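Local coordinates for putative alkaline phosphatase (Pseudomonas fluorescens, PDB 4F1V), which binds phosphate with high affinity in the periplasm and probably serves as the solute-binding part of the PstSACB ABC transporter for phosphate import, at residues Arg312-Asp326 with Leu337-Leu350. Sequence-based numbering, arbitrary orientation. Where two conformers were deposited one is given.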
ATOM      1  N   ARG A 312       8.914   1.188 -20.627  1.00  4.34           N
ATOM      2  CA  ARG A 312       8.538   2.577 -20.941  1.00  4.28           C
ATOM      3  C   ARG A 312       7.066   2.651 -21.337  1.00  4.00           C
ATOM      4  O   ARG A 312       6.354   3.587 -20.912  1.00  4.91           O
ATOM      5  CB  ARG A 312       9.430   3.152 -22.084  1.00  4.25           C
ATOM      6  CG  ARG A 312      10.862   3.392 -21.668  1.00  4.31           C
ATOM      7  CD  ARG A 312      11.726   3.947 -22.772  1.00  5.66           C
ATOM      8  NE  ARG A 312      11.186   5.186 -23.305  1.00  5.69           N
ATOM      9  CZ  ARG A 312      11.275   6.382 -22.745  1.00  5.66           C
ATOM     10  NH1 ARG A 312      12.025   6.560 -21.611  1.00  5.57           N
ATOM     11  NH2 ARG A 312      10.646   7.457 -23.234  1.00  7.40           N
ATOM     12  N   ASP A 313       6.578   1.753 -22.182  1.00  4.53           N
ATOM     13  CA  ASP A 313       5.206   1.815 -22.637  1.00  4.96           C
ATOM     14  C   ASP A 313       4.222   1.651 -21.481  1.00  4.42           C
ATOM     15  O   ASP A 313       3.135   2.271 -21.489  1.00  4.92           O
ATOM     16  CB  ASP A 313       4.973   0.758 -23.713  1.00  4.85           C
ATOM     17  CG  ASP A 313       5.719   1.026 -25.037  1.00  6.25           C
ATOM     18  OD1 ASP A 313       6.142   2.194 -25.229  1.00  8.35           O
ATOM     19  OD2 ASP A 313       5.807   0.090 -25.847  1.00  8.56           O
ATOM     20  N   PHE A 314       4.556   0.853 -20.472  1.00  4.33           N
ATOM     21  CA  PHE A 314       3.707   0.779 -19.278  1.00  4.25           C
ATOM     22  C   PHE A 314       3.655   2.103 -18.526  1.00  3.70           C
ATOM     23  O   PHE A 314       2.573   2.594 -18.147  1.00  4.55           O
ATOM     24  CB  PHE A 314       4.172  -0.333 -18.343  1.00  4.58           C
ATOM     25  CG  PHE A 314       3.436  -0.327 -17.013  1.00  4.09           C
ATOM     26  CD1 PHE A 314       2.052  -0.534 -16.976  1.00  4.41           C
ATOM     27  CD2 PHE A 314       4.107  -0.072 -15.823  1.00  5.30           C
ATOM     28  CE1 PHE A 314       1.380  -0.454 -15.748  1.00  5.12           C
ATOM     29  CE2 PHE A 314       3.429   0.050 -14.626  1.00  5.97           C
ATOM     30  CZ  PHE A 314       2.043  -0.126 -14.592  1.00  5.44           C
ATOM     31  N   PHE A 315       4.807   2.752 -18.300  1.00  4.14           N
ATOM     32  CA  PHE A 315       4.807   4.037 -17.664  1.00  3.94           C
ATOM     33  C   PHE A 315       3.996   5.066 -18.471  1.00  4.25           C
ATOM     34  O   PHE A 315       3.303   5.914 -17.889  1.00  4.49           O
ATOM     35  CB  PHE A 315       6.249   4.549 -17.424  1.00  4.03           C
ATOM     36  CG  PHE A 315       6.867   4.047 -16.124  1.00  4.25           C
ATOM     37  CD1 PHE A 315       7.149   4.959 -15.074  1.00  4.67           C
ATOM     38  CD2 PHE A 315       7.195   2.720 -15.911  1.00  4.69           C
ATOM     39  CE1 PHE A 315       7.700   4.554 -13.914  1.00  5.60           C
ATOM     40  CE2 PHE A 315       7.711   2.285 -14.704  1.00  5.42           C
ATOM     41  CZ  PHE A 315       7.976   3.202 -13.715  1.00  5.43           C
ATOM     42  N   THR A 316       4.095   5.013 -19.804  1.00  4.42           N
ATOM     43  CA  THR A 316       3.365   5.934 -20.679  1.00  4.92           C
ATOM     44  C   THR A 316       1.855   5.806 -20.438  1.00  5.05           C
ATOM     45  O   THR A 316       1.130   6.801 -20.491  1.00  6.69           O
ATOM     46  CB  THR A 316       3.734   5.654 -22.124  1.00  5.56           C
ATOM     47  OG1 THR A 316       5.103   6.059 -22.279  1.00  6.73           O
ATOM     48  CG2 THR A 316       2.902   6.428 -23.110  1.00  7.65           C
ATOM     49  N   LYS A 317       1.368   4.610 -20.203  1.00  4.61           N
ATOM     50  CA  LYS A 317      -0.041   4.381 -19.852  1.00  5.09           C
ATOM     51  C   LYS A 317      -0.387   4.779 -18.419  1.00  4.61           C
ATOM     52  O   LYS A 317      -1.329   5.554 -18.176  1.00  5.66           O
ATOM     53  CB  LYS A 317      -0.434   2.936 -20.171  1.00  6.33           C
ATOM     54  CG  LYS A 317      -1.915   2.719 -19.912  1.00  7.53           C
ATOM     55  CD  LYS A 317      -2.491   1.485 -20.479  1.00  8.32           C
ATOM     56  CE  LYS A 317      -4.006   1.504 -20.629  1.00 10.07           C
ATOM     57  NZ  LYS A 317      -4.459   0.205 -21.193  1.00 14.42           N
ATOM     58  N   HIS A 318       0.330   4.204 -17.459  1.00  4.22           N
ATOM     59  CA  HIS A 318      -0.034   4.362 -16.055  1.00  4.38           C
ATOM     60  C   HIS A 318       0.068   5.782 -15.578  1.00  3.72           C
ATOM     61  O   HIS A 318      -0.644   6.203 -14.637  1.00  4.19           O
ATOM     62  CB  HIS A 318       0.836   3.410 -15.206  1.00  3.95           C
ATOM     63  CG  HIS A 318       0.198   3.049 -13.880  1.00  3.91           C
ATOM     64  ND1 HIS A 318      -1.010   2.417 -13.811  1.00  4.09           N
ATOM     65  CD2 HIS A 318       0.663   3.265 -12.610  1.00  4.13           C
ATOM     66  CE1 HIS A 318      -1.268   2.208 -12.540  1.00  4.57           C
ATOM     67  NE2 HIS A 318      -0.281   2.700 -11.760  1.00  4.23           N
ATOM     68  N   TYR A 319       0.976   6.569 -16.190  1.00  4.18           N
ATOM     69  CA  TYR A 319       1.161   7.970 -15.873  1.00  4.22           C
ATOM     70  C   TYR A 319       0.780   8.882 -17.004  1.00  4.54           C
ATOM     71  O   TYR A 319       1.185  10.039 -17.051  1.00  5.50           O
ATOM     72  CB  TYR A 319       2.612   8.231 -15.378  1.00  4.24           C
ATOM     73  CG  TYR A 319       2.927   7.387 -14.167  1.00  4.00           C
ATOM     74  CD1 TYR A 319       3.631   6.191 -14.289  1.00  3.99           C
ATOM     75  CD2 TYR A 319       2.470   7.716 -12.891  1.00  4.58           C
ATOM     76  CE1 TYR A 319       3.894   5.367 -13.176  1.00  4.02           C
ATOM     77  CE2 TYR A 319       2.710   6.947 -11.787  1.00  4.34           C
ATOM     78  CZ  TYR A 319       3.414   5.746 -11.929  1.00  4.11           C
ATOM     79  OH  TYR A 319       3.624   4.942 -10.874  1.00  4.82           O
ATOM     80  N   GLY A 320      -0.040   8.394 -17.929  1.00  5.74           N
ATOM     81  CA  GLY A 320      -0.457   9.245 -19.062  1.00  6.85           C
ATOM     82  C   GLY A 320      -1.547  10.232 -18.722  1.00  7.04           C
ATOM     83  O   GLY A 320      -2.399   9.973 -17.878  1.00  8.85           O
ATOM     84  N   ALA A 321      -1.485  11.367 -19.445  0.70  8.26           N
ATOM     85  CA  ALA A 321      -2.596  12.287 -19.391  0.70 10.37           C
ATOM     86  C   ALA A 321      -3.848  11.728 -19.982  0.70 10.67           C
ATOM     87  O   ALA A 321      -4.954  11.989 -19.505  0.70 14.47           O
ATOM     88  CB  ALA A 321      -2.217  13.641 -20.032  0.70 13.14           C
ATOM     89  N   SER A 322      -3.745  10.976 -21.049  0.70 10.01           N
ATOM     90  CA  SER A 322      -4.838  10.356 -21.771  0.70 11.34           C
ATOM     91  C   SER A 322      -4.534   8.861 -21.919  0.70  8.67           C
ATOM     92  O   SER A 322      -3.401   8.429 -21.712  0.70  8.36           O
ATOM     93  CB  SER A 322      -4.937  10.878 -23.222  0.70 19.14           C
ATOM     94  OG  SER A 322      -5.418  12.175 -23.389  0.70 20.87           O
ATOM     95  N   ASN A 323      -5.563   8.073 -22.255  0.70  7.53           N
ATOM     96  CA  ASN A 323      -5.424   6.633 -22.454  0.70  6.82           C
ATOM     97  C   ASN A 323      -4.692   5.979 -21.294  0.70  6.92           C
ATOM     98  O   ASN A 323      -3.658   5.318 -21.508  0.70 10.59           O
ATOM     99  CB  ASN A 323      -4.749   6.377 -23.777  0.70 10.15           C
ATOM    100  CG  ASN A 323      -5.706   6.814 -24.910  0.70 15.45           C
ATOM    101  OD1 ASN A 323      -6.887   6.301 -25.072  0.70 18.56           O
ATOM    102  ND2 ASN A 323      -5.308   7.817 -25.672  0.70 17.00           N
ATOM    103  N   ASN A 324      -5.162   6.224 -20.102  0.70  5.17           N
ATOM    104  CA  ASN A 324      -4.471   5.827 -18.916  0.70  5.48           C
ATOM    105  C   ASN A 324      -5.286   4.755 -18.124  0.70  4.66           C
ATOM    106  O   ASN A 324      -6.264   4.205 -18.618  0.70  4.93           O
ATOM    107  CB  ASN A 324      -4.067   7.074 -18.076  0.70  5.07           C
ATOM    108  CG  ASN A 324      -5.286   7.809 -17.531  0.70  5.76           C
ATOM    109  OD1 ASN A 324      -6.272   7.221 -17.085  0.70  5.77           O
ATOM    110  ND2 ASN A 324      -5.181   9.165 -17.499  0.70  8.45           N
ATOM    111  N   ASN A 325      -4.832   4.457 -16.903  1.00  4.77           N
ATOM    112  CA  ASN A 325      -5.472   3.417 -16.107  1.00  4.56           C
ATOM    113  C   ASN A 325      -6.413   3.970 -15.024  1.00  4.65           C
ATOM    114  O   ASN A 325      -6.847   3.216 -14.138  1.00  4.51           O
ATOM    115  CB  ASN A 325      -4.419   2.543 -15.461  1.00  4.81           C
ATOM    116  CG  ASN A 325      -3.712   1.622 -16.436  1.00  4.39           C
ATOM    117  OD1 ASN A 325      -4.341   1.123 -17.410  1.00  5.66           O
ATOM    118  ND2 ASN A 325      -2.425   1.331 -16.244  1.00  4.45           N
ATOM    119  N   ASP A 326      -6.768   5.266 -15.072  1.00  4.32           N
ATOM    120  CA  ASP A 326      -7.487   5.858 -13.971  1.00  4.20           C
ATOM    121  C   ASP A 326      -8.860   5.253 -13.740  1.00  4.42           C
ATOM    122  O   ASP A 326      -9.290   5.129 -12.572  1.00  4.53           O
ATOM    123  CB  ASP A 326      -7.566   7.356 -14.094  1.00  4.58           C
ATOM    124  CG  ASP A 326      -6.239   8.063 -13.865  1.00  5.40           C
ATOM    125  OD1 ASP A 326      -5.224   7.415 -13.560  1.00  5.64           O
ATOM    126  OD2 ASP A 326      -6.255   9.345 -13.954  1.00  7.58           O
ATOM    127  N   LEU A 337      -3.678   9.407  -9.254  1.00  4.97           N
ATOM    128  CA  LEU A 337      -2.800  10.512  -8.979  1.00  4.96           C
ATOM    129  C   LEU A 337      -3.253  11.753  -9.735  1.00  5.59           C
ATOM    130  O   LEU A 337      -3.723  11.680 -10.895  1.00  6.32           O
ATOM    131  CB  LEU A 337      -1.352  10.221  -9.415  1.00  5.79           C
ATOM    132  CG  LEU A 337      -0.744   8.972  -8.708  1.00  5.88           C
ATOM    133  CD1 LEU A 337       0.698   8.793  -9.131  1.00  6.55           C
ATOM    134  CD2 LEU A 337      -0.871   9.004  -7.197  1.00  8.10           C
ATOM    135  N   PRO A 338      -3.115  12.954  -9.121  0.75  6.30           N
ATOM    136  CA  PRO A 338      -3.357  14.222  -9.788  0.75  7.67           C
ATOM    137  C   PRO A 338      -2.589  14.310 -11.101  0.75  6.10           C
ATOM    138  O   PRO A 338      -1.488  13.822 -11.312  0.75  5.70           O
ATOM    139  CB  PRO A 338      -2.911  15.263  -8.763  0.75  7.84           C
ATOM    140  CG  PRO A 338      -3.117  14.619  -7.422  0.75  8.51           C
ATOM    141  CD  PRO A 338      -2.774  13.158  -7.701  0.75  6.56           C
ATOM    142  N   THR A 339      -3.130  15.127 -12.018  0.80  7.22           N
ATOM    143  CA  THR A 339      -2.495  15.356 -13.287  0.80  7.53           C
ATOM    144  C   THR A 339      -1.051  15.904 -13.135  0.80  6.67           C
ATOM    145  O   THR A 339      -0.105  15.455 -13.862  0.80  6.11           O
ATOM    146  CB  THR A 339      -3.373  16.351 -14.096  0.80  9.17           C
ATOM    147  OG1 THR A 339      -4.682  15.779 -14.231  0.80 11.82           O
ATOM    148  CG2 THR A 339      -2.742  16.703 -15.394  0.80 14.09           C
ATOM    149  N   ALA A 340      -0.807  16.778 -12.166  0.80  6.62           N
ATOM    150  CA  ALA A 340       0.547  17.303 -11.936  0.80  6.56           C
ATOM    151  C   ALA A 340       1.521  16.246 -11.374  0.80  6.03           C
ATOM    152  O   ALA A 340       2.742  16.300 -11.668  0.80  5.95           O
ATOM    153  CB  ALA A 340       0.498  18.562 -11.032  0.80  7.47           C
ATOM    154  N   TRP A 341       1.019  15.315 -10.570  1.00  5.64           N
ATOM    155  CA  TRP A 341       1.834  14.165 -10.122  1.00  5.29           C
ATOM    156  C   TRP A 341       2.266  13.312 -11.310  1.00  4.79           C
ATOM    157  O   TRP A 341       3.421  12.927 -11.442  1.00  5.12           O
ATOM    158  CB  TRP A 341       1.051  13.338  -9.078  1.00  5.59           C
ATOM    159  CG  TRP A 341       1.509  13.558  -7.660  1.00  4.90           C
ATOM    160  CD1 TRP A 341       0.954  14.372  -6.716  1.00  5.21           C
ATOM    161  CD2 TRP A 341       2.598  12.866  -7.041  1.00  5.10           C
ATOM    162  NE1 TRP A 341       1.662  14.256  -5.548  1.00  5.49           N
ATOM    163  CE2 TRP A 341       2.668  13.312  -5.695  1.00  5.41           C
ATOM    164  CE3 TRP A 341       3.549  11.902  -7.478  1.00  6.66           C
ATOM    165  CZ2 TRP A 341       3.598  12.846  -4.797  1.00  6.30           C
ATOM    166  CZ3 TRP A 341       4.504  11.449  -6.585  1.00  8.17           C
ATOM    167  CH2 TRP A 341       4.516  11.908  -5.243  1.00  7.68           C
ATOM    168  N   LYS A 342       1.295  13.003 -12.198  1.00  4.84           N
ATOM    169  CA  LYS A 342       1.643  12.201 -13.387  1.00  4.71           C
ATOM    170  C   LYS A 342       2.740  12.899 -14.183  1.00  4.40           C
ATOM    171  O   LYS A 342       3.694  12.279 -14.681  1.00  4.94           O
ATOM    172  CB  LYS A 342       0.449  11.914 -14.236  1.00  4.84           C
ATOM    173  CG  LYS A 342      -0.655  11.063 -13.680  1.00  5.96           C
ATOM    174  CD  LYS A 342      -1.652  10.656 -14.743  1.00  6.89           C
ATOM    175  CE  LYS A 342      -2.796   9.784 -14.352  1.00  7.55           C
ATOM    176  NZ  LYS A 342      -3.806  10.489 -13.480  1.00  7.03           N
ATOM    177  N   ALA A 343       2.595  14.234 -14.377  1.00  5.12           N
ATOM    178  CA  ALA A 343       3.580  14.961 -15.174  1.00  5.16           C
ATOM    179  C   ALA A 343       4.970  14.917 -14.572  1.00  5.11           C
ATOM    180  O   ALA A 343       5.965  14.826 -15.301  1.00  5.38           O
ATOM    181  CB  ALA A 343       3.106  16.398 -15.373  1.00  6.29           C
ATOM    182  N   THR A 344       5.035  14.970 -13.248  1.00  5.11           N
ATOM    183  CA  THR A 344       6.330  14.883 -12.535  1.00  5.70           C
ATOM    184  C   THR A 344       6.942  13.530 -12.732  1.00  4.76           C
ATOM    185  O   THR A 344       8.177  13.396 -12.991  1.00  5.74           O
ATOM    186  CB  THR A 344       6.115  15.261 -11.077  1.00  6.63           C
ATOM    187  OG1 THR A 344       5.614  16.579 -10.944  1.00  7.46           O
ATOM    188  CG2 THR A 344       7.393  15.181 -10.277  1.00  7.23           C
ATOM    189  N   VAL A 345       6.187  12.449 -12.575  1.00  5.01           N
ATOM    190  CA  VAL A 345       6.705  11.102 -12.848  1.00  5.09           C
ATOM    191  C   VAL A 345       7.233  11.015 -14.287  1.00  4.79           C
ATOM    192  O   VAL A 345       8.338  10.473 -14.510  1.00  5.53           O
ATOM    193  CB  VAL A 345       5.603  10.054 -12.550  1.00  5.58           C
ATOM    194  CG1 VAL A 345       6.089   8.666 -12.974  1.00  5.94           C
ATOM    195  CG2 VAL A 345       5.251  10.061 -11.048  1.00  6.31           C
ATOM    196  N   ARG A 346       6.450  11.468 -15.269  1.00  4.61           N
ATOM    197  CA  ARG A 346       6.929  11.350 -16.629  1.00  5.09           C
ATOM    198  C   ARG A 346       8.211  12.142 -16.895  1.00  4.86           C
ATOM    199  O   ARG A 346       9.111  11.708 -17.606  1.00  5.13           O
ATOM    200  CB  ARG A 346       5.846  11.834 -17.644  1.00  5.55           C
ATOM    201  CG  ARG A 346       4.558  11.028 -17.649  1.00  5.44           C
ATOM    202  CD  ARG A 346       3.705  11.245 -18.866  1.00  6.64           C
ATOM    203  NE  ARG A 346       3.453  12.634 -19.084  1.00  7.58           N
ATOM    204  CZ  ARG A 346       2.437  13.323 -18.530  1.00  7.19           C
ATOM    205  NH1 ARG A 346       2.301  14.676 -18.751  1.00  9.54           N
ATOM    206  NH2 ARG A 346       1.553  12.740 -17.728  1.00  6.88           N
ATOM    207  N   ALA A 347       8.278  13.347 -16.300  1.00  4.46           N
ATOM    208  CA  ALA A 347       9.426  14.224 -16.571  1.00  5.19           C
ATOM    209  C   ALA A 347      10.733  13.592 -16.109  1.00  4.51           C
ATOM    210  O   ALA A 347      11.793  13.792 -16.747  1.00  5.29           O
ATOM    211  CB  ALA A 347       9.246  15.581 -15.906  1.00  5.46           C
ATOM    212  N   SER A 348      10.701  12.856 -15.029  1.00  4.55           N
ATOM    213  CA  SER A 348      11.912  12.172 -14.546  1.00  4.30           C
ATOM    214  C   SER A 348      12.175  10.833 -15.246  1.00  4.41           C
ATOM    215  O   SER A 348      13.311  10.539 -15.642  1.00  5.03           O
ATOM    216  CB  SER A 348      11.872  11.947 -13.017  1.00  4.91           C
ATOM    217  OG  SER A 348      12.023  13.150 -12.297  1.00  6.30           O
ATOM    218  N   PHE A 349      11.146   9.989 -15.344  1.00  4.22           N
ATOM    219  CA  PHE A 349      11.341   8.590 -15.678  1.00  4.47           C
ATOM    220  C   PHE A 349      11.047   8.247 -17.130  1.00  4.14           C
ATOM    221  O   PHE A 349      11.456   7.159 -17.579  1.00  4.99           O
ATOM    222  CB  PHE A 349      10.582   7.672 -14.683  1.00  4.53           C
ATOM    223  CG  PHE A 349      11.039   7.928 -13.284  1.00  4.84           C
ATOM    224  CD1 PHE A 349      10.181   8.397 -12.289  1.00  5.63           C
ATOM    225  CD2 PHE A 349      12.388   7.728 -12.896  1.00  5.14           C
ATOM    226  CE1 PHE A 349      10.599   8.705 -11.045  1.00  6.45           C
ATOM    227  CE2 PHE A 349      12.811   8.031 -11.623  1.00  5.77           C
ATOM    228  CZ  PHE A 349      11.902   8.491 -10.664  1.00  6.20           C
ATOM    229  N   LEU A 350      10.392   9.118 -17.873  1.00  4.79           N
ATOM    230  CA  LEU A 350      10.159   8.896 -19.298  1.00  5.80           C
ATOM    231  C   LEU A 350      10.952   9.845 -20.201  1.00  5.52           C
ATOM    232  O   LEU A 350      11.598   9.418 -21.156  1.00  6.67           O
ATOM    233  CB  LEU A 350       8.695   8.957 -19.698  1.00  6.02           C
ATOM    234  CG  LEU A 350       7.885   7.734 -19.319  1.00  6.49           C
ATOM    235  CD1 LEU A 350       6.390   8.011 -19.522  1.00  8.50           C
ATOM    236  CD2 LEU A 350       8.317   6.544 -20.149  1.00  7.66           C
TER
HETATM  237  O   HOH W   1      -3.248   7.904 -11.596  1.00  6.23           O
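Lys342 runs extended as far as CE, and its last torsion (chi4 70°) turns NZ onto Asp326; Val345, with CG1 anti to the backbone N (chi1 174°), lays that methyl on the ring of Tyr319. In the salt bridge, Lys342 NZ sits 2.7 Å from Asp326 OD2, on the syn lone pair of that oxygen, and the same nitrogen also donates to Leu337 O. A water accepts from Leu337 N and donates to Asp326 OD1, with a weak bond from Lys342 NZ. A methionine in place of Lys342 would probably leave the Asp326 carboxylate without its charge partner and Leu337 O without this donor. Val345 CG1 stands 3.6 Å from the Tyr319 ring centroid in a CH-pi contact over the face of the ring, while Leu337 CD1 touches the ring edge at CE2; beyond, Tyr319 OH bonds to Pro89 O. Just past its helix, Tyr319 offers its carbonyl to Arg346, whose NH2 donates to Tyr319 O nearly along the C=O axis (2.8 Å). At the far end, Arg312 grips Leu350 O end-on with NH1 (2.9 Å) and NH2 (3.0 Å), and Leu350 CD2 covers one guanidinium face. Helix segments 312-318 and 339-349 run nearly antiparallel (161°) and pack beside strands 85-94 and 291-299, an alpha/beta layering characteristic of a lobe of the Venus-flytrap fold of periplasmic phosphate-binding proteins.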